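Local coordinates for protein protease (Penicillium cyclopium, PDB 5Z6O) that hydrolyses peptide bonds as a subtilisin-like serine protease of the proteinase K kind, probably cleaving casein, gelatin and type IV collagen, at residues 253-256 / 257-260. Residues are numbered along the deposited sequence; the frame is centred on the assembly and turned at random.
Sequences CARI and VQDA
Arg255 reaches down the side of the last turns of helix 249-259 to meet Gln258 and Asp259, three and four residues further on. With CG anti to the backbone N (chi1 175°) and a bend at chi2 (61°), its chain brings the guanidinium alongside Gln258 and Asp259. Arg255 NH2 donates to Gln258 OE1 at 3.0 Å; the oxygen lies near the guanidinium plane, at its edge, whereas the donor stands above the amide plane, clear of the lone pairs, and the two flat groups are almost perpendicular (86°). Asp259 approaches differently, putting OD1 over one guanidinium face, offset toward its rim, with the carboxylate tilted against it. Arg255 NH1 and Asp259 OD1 are 3.9 Å apart, a long salt bridge; the oxygen stands well off the guanidinium plane, and the attraction is one of charge without a hydrogen bond. The stronger charge partner of Arg255 is Glu245, from the end of helix 227-245, which pairs with NH1.

Backbone bonds continue the alpha-helical pattern: Val257 N to Cys253 O (2.9 Å), Gln258 N to Ala254 O and Asp259 N to Arg255 O (both 3.0 Å). The final one, Ala260 N to Ile256 O, is weak, and Ala260 then leaves helical geometry.

The apolar side is modest within the helix, Cys253 SG lying 4.4 Å from Val257 CG2. Cys253 is disulfide-bonded to Cys182, while Ile256 packs on Val234, Ala238 and Leu241 of helix 227-245, joining this short helix to the subtilase core.

A leucine in place of Arg255 would probably leave Gln258 OE1 without this donor and Glu245 and Asp259 without their shared positive charge. The guanidinium thus joins two acidic residues from successive helices, with a hydrogen bond aimed from the donor side at the amide and essentially charge alone toward Asp259, whose OD2 is buried without a hydrogen-bonding partner.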
ATOM      1  N   CYS A 253      -8.515  -6.593   5.947  1.00 10.04           N
ATOM      2  CA  CYS A 253      -7.559  -6.169   6.972  1.00 11.46           C
ATOM      3  C   CYS A 253      -7.512  -7.199   8.083  1.00 14.32           C
ATOM      4  O   CYS A 253      -6.427  -7.582   8.552  1.00 10.43           O
ATOM      5  CB  CYS A 253      -7.935  -4.777   7.514  1.00 11.67           C
ATOM      6  SG  CYS A 253      -6.656  -4.018   8.555  1.00 11.18           S
ATOM      7  N   ALA A 254      -8.689  -7.718   8.473  1.00 10.37           N
ATOM      8  CA  ALA A 254      -8.705  -8.681   9.573  1.00 12.08           C
ATOM      9  C   ALA A 254      -7.987  -9.972   9.185  1.00  8.40           C
ATOM     10  O   ALA A 254      -7.289 -10.571  10.021  1.00 12.89           O
ATOM     11  CB  ALA A 254     -10.149  -8.986   9.992  1.00 14.86           C
ATOM     12  N   ARG A 255      -8.113 -10.379   7.924  1.00 10.52           N
ATOM     13  CA  ARG A 255      -7.441 -11.593   7.464  1.00 11.52           C
ATOM     14  C   ARG A 255      -5.919 -11.405   7.415  1.00  8.36           C
ATOM     15  O   ARG A 255      -5.156 -12.304   7.796  1.00  9.70           O
ATOM     16  CB  ARG A 255      -7.980 -11.975   6.091  1.00 12.01           C
ATOM     17  CG  ARG A 255      -7.277 -13.172   5.443  1.00 11.43           C
ATOM     18  CD  ARG A 255      -7.415 -14.437   6.286  1.00 20.22           C
ATOM     19  NE  ARG A 255      -6.824 -15.542   5.548  1.00 15.76           N
ATOM     20  CZ  ARG A 255      -6.371 -16.649   6.107  1.00 18.57           C
ATOM     21  NH1 ARG A 255      -5.829 -17.591   5.343  1.00 23.53           N
ATOM     22  NH2 ARG A 255      -6.449 -16.797   7.426  1.00 21.64           N
ATOM     23  N   ILE A 256      -5.461 -10.242   6.950  1.00 12.07           N
ATOM     24  CA  ILE A 256      -4.028  -9.944   6.973  1.00 10.66           C
ATOM     25  C   ILE A 256      -3.505  -9.926   8.404  1.00  9.80           C
ATOM     26  O   ILE A 256      -2.422 -10.451   8.688  1.00 11.18           O
ATOM     27  CB  ILE A 256      -3.760  -8.619   6.247  1.00  8.50           C
ATOM     28  CG1 ILE A 256      -3.933  -8.841   4.756  1.00 12.15           C
ATOM     29  CG2 ILE A 256      -2.377  -8.039   6.592  1.00 12.63           C
ATOM     30  CD1 ILE A 256      -4.157  -7.523   4.000  1.00 12.97           C
ATOM     31  N   VAL A 257      -4.273  -9.373   9.338  1.00 10.14           N
ATOM     32  CA  VAL A 257      -3.789  -9.339  10.714  1.00 12.71           C
ATOM     33  C   VAL A 257      -3.716 -10.757  11.292  1.00 10.70           C
ATOM     34  O   VAL A 257      -2.781 -11.100  12.036  1.00 13.23           O
ATOM     35  CB  VAL A 257      -4.668  -8.402  11.577  1.00 11.46           C
ATOM     36  CG1 VAL A 257      -4.363  -8.615  13.052  1.00 15.07           C
ATOM     37  CG2 VAL A 257      -4.513  -6.909  11.126  1.00 11.28           C
ATOM     38  N   GLN A 258      -4.675 -11.615  10.914  1.00 11.60           N
ATOM     39  CA  GLN A 258      -4.699 -13.000  11.379  1.00 15.54           C
ATOM     40  C   GLN A 258      -3.495 -13.781  10.856  1.00 18.27           C
ATOM     41  O   GLN A 258      -2.916 -14.602  11.576  1.00 16.22           O
ATOM     42  CB  GLN A 258      -6.012 -13.663  10.927  1.00 16.91           C
ATOM     43  CG  GLN A 258      -6.141 -15.103  11.303  1.00 32.64           C
ATOM     44  CD  GLN A 258      -7.454 -15.711  10.831  1.00 50.37           C
ATOM     45  OE1 GLN A 258      -7.887 -15.496   9.693  1.00 36.63           O
ATOM     46  NE2 GLN A 258      -8.096 -16.479  11.713  1.00 48.70           N
ATOM     47  N   ASP A 259      -3.124 -13.557   9.592  1.00 10.93           N
ATOM     48  CA  ASP A 259      -1.956 -14.227   8.984  1.00  9.80           C
ATOM     49  C   ASP A 259      -0.628 -13.699   9.524  1.00 13.97           C
ATOM     50  O   ASP A 259       0.396 -14.386   9.429  1.00 11.51           O
ATOM     51  CB  ASP A 259      -1.946 -13.974   7.473  1.00 12.52           C
ATOM     52  CG  ASP A 259      -2.587 -15.059   6.650  1.00 24.96           C
ATOM     53  OD1 ASP A 259      -2.623 -16.258   7.041  1.00 29.42           O
ATOM     54  OD2 ASP A 259      -2.983 -14.693   5.508  1.00 29.10           O
ATOM     55  N   ALA A 260      -0.594 -12.461   9.994  1.00 10.56           N
ATOM     56  CA  ALA A 260       0.678 -11.804  10.352  1.00  8.40           C
ATOM     57  C   ALA A 260       1.357 -12.502  11.534  1.00 17.09           C
ATOM     58  O   ALA A 260       0.703 -13.071  12.402  1.00 17.64           O
ATOM     59  CB  ALA A 260       0.409 -10.321  10.710  1.00  7.78           C
TER